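Local atomic coordinates of abietadiene synthase, chloroplastic (Abies grandis, PDB entry 3S9V), a protein that belongs to the terpene synthase family and is a mainly alpha-helical, multidomain protein with a terpene synthase N-terminal domain and a metal-binding domain. Residues V154-L159 and K177-K182; A185-I190 and E207-I212. One frame throughout, in Å; residues are numbered along the deposited sequence.

Contact 1: residues V154-L159 and K177-K182; sequences VFPAML and KQIIEK
Pro-156 and Leu-159 of helix 151-164 pack on Ile-179 and Ile-180 of helix 174-187, with Phe-155 at one flank. This is helix-on-helix packing in an all-helical region, consistent with the gamma domain of plant diterpene synthases. The axes of 154-159 and 177-182 cross steeply, at -111°, and approach to 8.9 Å. No hydrogen bond links the segments, and the contact is almost wholly aliphatic.

The backbones come nearest at the proline. The CA atoms of Pro-156 and Ile-180 are 5.0 Å apart. Helix 154-159 is kinked here, because the proline nitrogen makes no bond to the preceding turn. The pyrrolidine ring lies against the backbone of the other helix. Its CG sits 3.5 Å from the carbonyl oxygen of Ile-179, and its CB faces the CA of Ile-180.

Apolar side chains make the rest of the contact. Ile-179 has CG1 opposite its own nitrogen (chi1 -160°), which carries CD1 out to Phe-155. There CD1 meets ring atom CD2 of Phe-155 at 4.0 Å, approaching the ring at a slant. The other branch, CG2, touches both Pro-156 CG and Leu-159 CD1. Leu-159 also reaches Ile-180: Leu-159 CB and CD1 both touch Ile-180 CD1.

Other residues pack around the aromatic side. Phe-151 stacks on the ring of Phe-155, and Leu-176 touches Phe-155 and Leu-159. A salt bridge from Lys-182 NZ to Glu-152 OE2 adds a polar tie between the two helices. Among the apolar pairs, Leu-159 CD1 rests 3.7 Å from Ile-180 CG1.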
ATOM      1  N   VAL A 154      -7.689  15.333  29.315  1.00 23.85           N
ATOM      2  CA  VAL A 154      -8.963  16.007  29.159  1.00 22.32           C
ATOM      3  C   VAL A 154     -10.134  15.540  30.039  1.00 22.21           C
ATOM      4  O   VAL A 154     -10.936  16.358  30.497  1.00 19.60           O
ATOM      5  CB  VAL A 154      -9.357  15.948  27.663  1.00 22.34           C
ATOM      6  CG1 VAL A 154     -10.819  16.209  27.493  1.00 29.02           C
ATOM      7  CG2 VAL A 154      -8.514  16.975  26.872  1.00 11.69           C
ATOM      8  N   PHE A 155     -10.242  14.243  30.292  1.00 22.49           N
ATOM      9  CA  PHE A 155     -11.354  13.756  31.098  1.00 20.75           C
ATOM     10  C   PHE A 155     -11.308  14.178  32.578  1.00 20.76           C
ATOM     11  O   PHE A 155     -12.317  14.612  33.133  1.00 21.62           O
ATOM     12  CB  PHE A 155     -11.456  12.228  30.983  1.00 21.33           C
ATOM     13  CG  PHE A 155     -12.664  11.646  31.667  1.00 15.68           C
ATOM     14  CD1 PHE A 155     -13.943  11.921  31.203  1.00 17.95           C
ATOM     15  CD2 PHE A 155     -12.518  10.809  32.765  1.00 23.01           C
ATOM     16  CE1 PHE A 155     -15.064  11.372  31.821  1.00 22.63           C
ATOM     17  CE2 PHE A 155     -13.633  10.253  33.392  1.00 28.25           C
ATOM     18  CZ  PHE A 155     -14.910  10.535  32.918  1.00 25.43           C
ATOM     19  N   PRO A 156     -10.142  14.057  33.237  1.00 22.40           N
ATOM     20  CA  PRO A 156     -10.120  14.464  34.647  1.00 22.62           C
ATOM     21  C   PRO A 156     -10.266  15.975  34.824  1.00 23.68           C
ATOM     22  O   PRO A 156     -10.822  16.445  35.822  1.00 24.91           O
ATOM     23  CB  PRO A 156      -8.775  13.945  35.139  1.00 15.72           C
ATOM     24  CG  PRO A 156      -8.518  12.763  34.247  1.00 20.26           C
ATOM     25  CD  PRO A 156      -8.937  13.284  32.897  1.00 20.64           C
ATOM     26  N   ALA A 157      -9.778  16.732  33.849  1.00 23.32           N
ATOM     27  CA  ALA A 157      -9.878  18.180  33.907  1.00 21.43           C
ATOM     28  C   ALA A 157     -11.342  18.598  34.006  1.00 24.23           C
ATOM     29  O   ALA A 157     -11.671  19.532  34.732  1.00 29.20           O
ATOM     30  CB  ALA A 157      -9.237  18.802  32.679  1.00 22.99           C
ATOM     31  N   MET A 158     -12.219  17.910  33.280  1.00 22.89           N
ATOM     32  CA  MET A 158     -13.643  18.229  33.324  1.00 21.29           C
ATOM     33  C   MET A 158     -14.270  17.669  34.601  1.00 25.85           C
ATOM     34  O   MET A 158     -15.241  18.231  35.112  1.00 26.48           O
ATOM     35  CB  MET A 158     -14.376  17.671  32.095  1.00 19.76           C
ATOM     36  CG  MET A 158     -14.053  18.378  30.772  1.00 18.34           C
ATOM     37  SD  MET A 158     -15.213  17.942  29.433  1.00 14.30           S
ATOM     38  CE  MET A 158     -14.905  16.173  29.314  1.00 11.00           C
ATOM     39  N   LEU A 159     -13.725  16.562  35.113  1.00 22.82           N
ATOM     40  CA  LEU A 159     -14.241  15.985  36.358  1.00 23.14           C
ATOM     41  C   LEU A 159     -14.137  17.046  37.447  1.00 24.05           C
ATOM     42  O   LEU A 159     -15.057  17.219  38.250  1.00 23.69           O
ATOM     43  CB  LEU A 159     -13.434  14.748  36.786  1.00 22.22           C
ATOM     44  CG  LEU A 159     -13.815  13.399  36.166  1.00 25.35           C
ATOM     45  CD1 LEU A 159     -12.907  12.298  36.704  1.00 21.01           C
ATOM     46  CD2 LEU A 159     -15.266  13.090  36.482  1.00 18.42           C
ATOM     47  N   LYS A 177     -11.777   8.566  40.816  1.00 40.38           N
ATOM     48  CA  LYS A 177     -10.897   9.176  41.801  1.00 40.68           C
ATOM     49  C   LYS A 177      -9.437   8.996  41.401  1.00 37.47           C
ATOM     50  O   LYS A 177      -8.630   9.909  41.539  1.00 39.58           O
ATOM     51  CB  LYS A 177     -11.120   8.566  43.189  1.00 44.11           C
ATOM     52  CG  LYS A 177     -10.276   9.237  44.260  1.00 52.48           C
ATOM     53  CD  LYS A 177     -10.231   8.454  45.564  1.00 63.74           C
ATOM     54  CE  LYS A 177      -9.240   9.098  46.532  1.00 66.39           C
ATOM     55  NZ  LYS A 177      -9.046   8.296  47.769  1.00 70.16           N
ATOM     56  N   GLN A 178      -9.102   7.817  40.896  1.00 36.76           N
ATOM     57  CA  GLN A 178      -7.732   7.522  40.493  1.00 37.20           C
ATOM     58  C   GLN A 178      -7.283   8.139  39.172  1.00 36.89           C
ATOM     59  O   GLN A 178      -6.088   8.365  38.973  1.00 39.02           O
ATOM     60  CB  GLN A 178      -7.522   6.009  40.445  1.00 40.35           C
ATOM     61  CG  GLN A 178      -7.352   5.364  41.812  1.00 48.84           C
ATOM     62  CD  GLN A 178      -7.693   3.890  41.796  1.00 54.45           C
ATOM     63  OE1 GLN A 178      -7.364   3.177  40.846  1.00 55.73           O
ATOM     64  NE2 GLN A 178      -8.350   3.420  42.853  1.00 55.80           N
ATOM     65  N   ILE A 179      -8.208   8.416  38.261  1.00 29.20           N
ATOM     66  CA  ILE A 179      -7.776   9.005  37.003  1.00 28.60           C
ATOM     67  C   ILE A 179      -7.401  10.470  37.229  1.00 29.97           C
ATOM     68  O   ILE A 179      -6.548  11.018  36.528  1.00 28.32           O
ATOM     69  CB  ILE A 179      -8.859   8.886  35.911  1.00 23.64           C
ATOM     70  CG1 ILE A 179      -8.214   9.045  34.538  1.00 22.36           C
ATOM     71  CG2 ILE A 179      -9.930   9.941  36.106  1.00 20.80           C
ATOM     72  CD1 ILE A 179      -9.151   8.755  33.395  1.00 24.93           C
ATOM     73  N   ILE A 180      -8.028  11.098  38.218  1.00 30.54           N
ATOM     74  CA  ILE A 180      -7.728  12.491  38.539  1.00 32.33           C
ATOM     75  C   ILE A 180      -6.333  12.558  39.152  1.00 37.06           C
ATOM     76  O   ILE A 180      -5.530  13.430  38.814  1.00 39.77           O
ATOM     77  CB  ILE A 180      -8.748  13.072  39.543  1.00 29.69           C
ATOM     78  CG1 ILE A 180     -10.103  13.255  38.857  1.00 24.63           C
ATOM     79  CG2 ILE A 180      -8.247  14.399  40.094  1.00 30.52           C
ATOM     80  CD1 ILE A 180     -11.218  13.639  39.800  1.00 20.63           C
ATOM     81  N   GLU A 181      -6.043  11.624  40.051  1.00 40.47           N
ATOM     82  CA  GLU A 181      -4.741  11.571  40.702  1.00 44.73           C
ATOM     83  C   GLU A 181      -3.633  11.325  39.681  1.00 45.14           C
ATOM     84  O   GLU A 181      -2.553  11.923  39.761  1.00 46.51           O
ATOM     85  CB  GLU A 181      -4.726  10.461  41.756  1.00 47.28           C
ATOM     86  CG  GLU A 181      -3.384  10.278  42.449  1.00 62.18           C
ATOM     87  CD  GLU A 181      -3.361   9.073  43.374  1.00 71.84           C
ATOM     88  OE1 GLU A 181      -2.295   8.797  43.968  1.00 70.12           O
ATOM     89  OE2 GLU A 181      -4.410   8.403  43.506  1.00 75.98           O
ATOM     90  N   LYS A 182      -3.904  10.445  38.719  1.00 43.73           N
ATOM     91  CA  LYS A 182      -2.925  10.114  37.693  1.00 43.19           C
ATOM     92  C   LYS A 182      -2.663  11.299  36.773  1.00 42.70           C
ATOM     93  O   LYS A 182      -1.532  11.514  36.343  1.00 43.88           O
ATOM     94  CB  LYS A 182      -3.397   8.914  36.866  1.00 45.85           C
ATOM     95  CG  LYS A 182      -2.355   8.424  35.879  1.00 56.07           C
ATOM     96  CD  LYS A 182      -2.853   7.245  35.052  1.00 65.63           C
ATOM     97  CE  LYS A 182      -1.804   6.814  34.027  1.00 65.40           C
ATOM     98  NZ  LYS A 182      -2.264   5.679  33.178  1.00 67.14           N
TER

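Contact 2: residues A185-I190 and E207-I212; sequences AKLKRI and EGLQEI
Helix 174-187 runs out into a type I beta turn, Leu-187 to Ile-190, that starts on its last residue. The two end residues of the turn pack on Leu-209 and Ile-212 of the loop before helix 215-219. The contact thus sets a helix end against a loop of the same helical domain. The turn is closed by the bond from Ile-190 N to Leu-187 O.

Leu-187 has the largest share of the contact. Its CG meets Ile-212 CD1 at 3.5 Å, a tight approach, and its CB lies beside the same methyl. The two branches of the leucine then divide. Leu-187 CD1 touches Leu-209 CD2 at 3.9 Å, while CD2 faces Ile-212 CG2. The first torsion of Ile-212 (chi1 77°) places CG1 between its backbone nitrogen and carbonyl carbon, and from there CD1 extends to the leucine. Ile-190 closes the group more loosely: its CD1 is 4.2 Å from Leu-209 CD2. No hydrogen bond crosses between the segments.

The loop has its own internal bonds. Ile-212 N bonds to Leu-209 O, linking the backbones of the two apolar loop residues. Gln-210 NE2 donates to Glu-207 O at 2.8 Å. That bond is nearly straight (175°) and lies in the plane of the glutamine amide.

Arg-183, one turn back on helix 174-187, ties the two elements together: its NH2 hydrogen-bonds to Gly-208 O and forms a salt bridge with Glu-211 OE1. Around the loop, Ile-153 of helix 151-164 touches Leu-209, Trp-61 of helix 56-62 touches Gln-210, and helix 232-242 touches Glu-207 and Gln-210.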
ATOM      1  N   ALA A 185      -0.311  13.647  38.425  1.00 47.78           N
ATOM      2  CA  ALA A 185       1.060  13.144  38.411  1.00 49.24           C
ATOM      3  C   ALA A 185       1.639  13.160  36.998  1.00 51.48           C
ATOM      4  O   ALA A 185       2.831  12.912  36.798  1.00 52.80           O
ATOM      5  CB  ALA A 185       1.102  11.734  38.970  1.00 48.25           C
ATOM      6  N   LYS A 186       0.787  13.448  36.021  1.00 50.81           N
ATOM      7  CA  LYS A 186       1.205  13.493  34.625  1.00 48.82           C
ATOM      8  C   LYS A 186       1.544  14.934  34.248  1.00 45.52           C
ATOM      9  O   LYS A 186       2.487  15.187  33.502  1.00 45.09           O
ATOM     10  CB  LYS A 186       0.079  12.958  33.734  1.00 53.86           C
ATOM     11  CG  LYS A 186       0.461  12.691  32.283  1.00 57.15           C
ATOM     12  CD  LYS A 186      -0.688  11.999  31.548  1.00 63.41           C
ATOM     13  CE  LYS A 186      -0.349  11.722  30.089  1.00 66.78           C
ATOM     14  NZ  LYS A 186      -1.479  11.066  29.371  1.00 67.29           N
ATOM     15  N   LEU A 187       0.771  15.877  34.771  1.00 42.75           N
ATOM     16  CA  LEU A 187       1.002  17.285  34.491  1.00 43.43           C
ATOM     17  C   LEU A 187       2.347  17.745  35.046  1.00 47.00           C
ATOM     18  O   LEU A 187       3.132  18.373  34.333  1.00 47.44           O
ATOM     19  CB  LEU A 187      -0.128  18.129  35.083  1.00 36.02           C
ATOM     20  CG  LEU A 187      -1.290  18.512  34.157  1.00 36.42           C
ATOM     21  CD1 LEU A 187      -1.631  17.388  33.182  1.00 30.25           C
ATOM     22  CD2 LEU A 187      -2.491  18.865  35.026  1.00 31.99           C
ATOM     23  N   LYS A 188       2.610  17.427  36.312  1.00 47.68           N
ATOM     24  CA  LYS A 188       3.865  17.813  36.956  1.00 49.87           C
ATOM     25  C   LYS A 188       5.055  17.090  36.339  1.00 49.78           C
ATOM     26  O   LYS A 188       6.203  17.332  36.711  1.00 49.83           O
ATOM     27  CB  LYS A 188       3.815  17.504  38.457  1.00 53.72           C
ATOM     28  CG  LYS A 188       2.756  18.286  39.217  1.00 65.80           C
ATOM     29  CD  LYS A 188       2.739  17.925  40.697  1.00 67.84           C
ATOM     30  CE  LYS A 188       1.661  18.712  41.435  1.00 74.37           C
ATOM     31  NZ  LYS A 188       1.555  18.339  42.875  1.00 75.54           N
ATOM     32  N   ARG A 189       4.777  16.211  35.384  1.00 48.29           N
ATOM     33  CA  ARG A 189       5.821  15.437  34.734  1.00 47.87           C
ATOM     34  C   ARG A 189       6.059  15.878  33.286  1.00 48.49           C
ATOM     35  O   ARG A 189       6.904  15.318  32.591  1.00 50.07           O
ATOM     36  CB  ARG A 189       5.433  13.960  34.796  1.00 48.24           C
ATOM     37  CG  ARG A 189       6.520  12.973  34.434  1.00 57.60           C
ATOM     38  CD  ARG A 189       6.065  11.565  34.787  1.00 62.08           C
ATOM     39  NE  ARG A 189       4.763  11.263  34.200  1.00 72.01           N
ATOM     40  CZ  ARG A 189       4.012  10.218  34.531  1.00 72.84           C
ATOM     41  NH1 ARG A 189       4.430   9.362  35.455  1.00 72.43           N
ATOM     42  NH2 ARG A 189       2.839  10.029  33.938  1.00 69.93           N
ATOM     43  N   ILE A 190       5.321  16.889  32.835  1.00 49.05           N
ATOM     44  CA  ILE A 190       5.466  17.388  31.467  1.00 48.35           C
ATOM     45  C   ILE A 190       6.659  18.327  31.293  1.00 47.95           C
ATOM     46  O   ILE A 190       6.832  19.275  32.060  1.00 44.18           O
ATOM     47  CB  ILE A 190       4.188  18.130  31.004  1.00 47.59           C
ATOM     48  CG1 ILE A 190       3.061  17.118  30.766  1.00 48.55           C
ATOM     49  CG2 ILE A 190       4.476  18.936  29.739  1.00 36.87           C
ATOM     50  CD1 ILE A 190       1.724  17.740  30.409  1.00 40.05           C
ATOM     51  N   GLU A 207      -7.435  22.097  26.139  1.00 20.01           N
ATOM     52  CA  GLU A 207      -8.606  22.298  26.978  1.00 17.23           C
ATOM     53  C   GLU A 207      -8.427  21.576  28.320  1.00 16.75           C
ATOM     54  O   GLU A 207      -9.114  21.880  29.298  1.00 19.42           O
ATOM     55  CB  GLU A 207      -9.884  21.822  26.268  1.00 15.68           C
ATOM     56  CG  GLU A 207     -10.013  20.315  26.104  1.00 15.80           C
ATOM     57  CD  GLU A 207      -9.439  19.798  24.798  1.00 20.93           C
ATOM     58  OE1 GLU A 207      -8.530  20.453  24.238  1.00 17.32           O
ATOM     59  OE2 GLU A 207      -9.890  18.721  24.340  1.00 19.27           O
ATOM     60  N   GLY A 208      -7.484  20.643  28.367  1.00 19.72           N
ATOM     61  CA  GLY A 208      -7.230  19.917  29.601  1.00 22.75           C
ATOM     62  C   GLY A 208      -5.944  20.328  30.304  1.00 27.47           C
ATOM     63  O   GLY A 208      -5.523  19.681  31.262  1.00 27.14           O
ATOM     64  N   LEU A 209      -5.319  21.407  29.835  1.00 27.81           N
ATOM     65  CA  LEU A 209      -4.071  21.892  30.426  1.00 25.73           C
ATOM     66  C   LEU A 209      -4.177  23.372  30.791  1.00 25.61           C
ATOM     67  O   LEU A 209      -3.176  24.026  31.080  1.00 24.95           O
ATOM     68  CB  LEU A 209      -2.929  21.705  29.428  1.00 24.21           C
ATOM     69  CG  LEU A 209      -2.766  20.298  28.867  1.00 23.09           C
ATOM     70  CD1 LEU A 209      -1.906  20.359  27.625  1.00 31.51           C
ATOM     71  CD2 LEU A 209      -2.155  19.378  29.922  1.00 23.46           C
ATOM     72  N   GLN A 210      -5.399  23.889  30.774  1.00 25.58           N
ATOM     73  CA  GLN A 210      -5.674  25.290  31.074  1.00 29.95           C
ATOM     74  C   GLN A 210      -5.166  25.824  32.411  1.00 33.05           C
ATOM     75  O   GLN A 210      -5.051  27.033  32.583  1.00 38.06           O
ATOM     76  CB  GLN A 210      -7.176  25.544  31.017  1.00 29.64           C
ATOM     77  CG  GLN A 210      -7.825  25.189  29.710  1.00 28.26           C
ATOM     78  CD  GLN A 210      -9.292  25.516  29.722  1.00 26.33           C
ATOM     79  OE1 GLN A 210      -9.673  26.680  29.807  1.00 28.56           O
ATOM     80  NE2 GLN A 210     -10.130  24.489  29.645  1.00 27.00           N
ATOM     81  N   GLU A 211      -4.887  24.946  33.366  1.00 33.88           N
ATOM     82  CA  GLU A 211      -4.417  25.415  34.663  1.00 33.88           C
ATOM     83  C   GLU A 211      -2.894  25.479  34.759  1.00 33.72           C
ATOM     84  O   GLU A 211      -2.359  26.137  35.650  1.00 34.18           O
ATOM     85  CB  GLU A 211      -4.941  24.518  35.795  1.00 33.84           C
ATOM     86  CG  GLU A 211      -6.401  24.111  35.694  1.00 51.43           C
ATOM     87  CD  GLU A 211      -6.568  22.659  35.259  1.00 63.23           C
ATOM     88  OE1 GLU A 211      -6.079  22.306  34.163  1.00 64.82           O
ATOM     89  OE2 GLU A 211      -7.185  21.869  36.012  1.00 64.32           O
ATOM     90  N   ILE A 212      -2.186  24.821  33.846  1.00 31.98           N
ATOM     91  CA  ILE A 212      -0.729  24.821  33.936  1.00 35.10           C
ATOM     92  C   ILE A 212       0.029  25.418  32.761  1.00 35.45           C
ATOM     93  O   ILE A 212       1.255  25.335  32.718  1.00 40.51           O
ATOM     94  CB  ILE A 212      -0.189  23.388  34.128  1.00 39.11           C
ATOM     95  CG1 ILE A 212      -0.223  22.639  32.789  1.00 42.76           C
ATOM     96  CG2 ILE A 212      -1.026  22.657  35.175  1.00 38.50           C
ATOM     97  CD1 ILE A 212       0.419  21.272  32.823  1.00 50.81           C
TER

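How the contacts relate
Both contacts use helix 174-187, contact 1 in its middle and contact 2 at its end. Their centres lie about 11 Å apart, and they follow one another in sequence without overlap. Contact 1 is a buried helix pair. Contact 2 joins a turn to a loop, is partly buried, and has an exposed edge at Ile-212. Aliphatic packing carries both. Contact 1 has a salt bridge beside it, between its two helices; the loop of contact 2 has a glutamine side-chain bond of its own. The two also touch each other: Ala-157 CB packs on Gly-208 CA at 3.8 Å. The Arg-183 side chain that holds the loop of contact 2 also packs on Pro-156 and Ala-157 of contact 1.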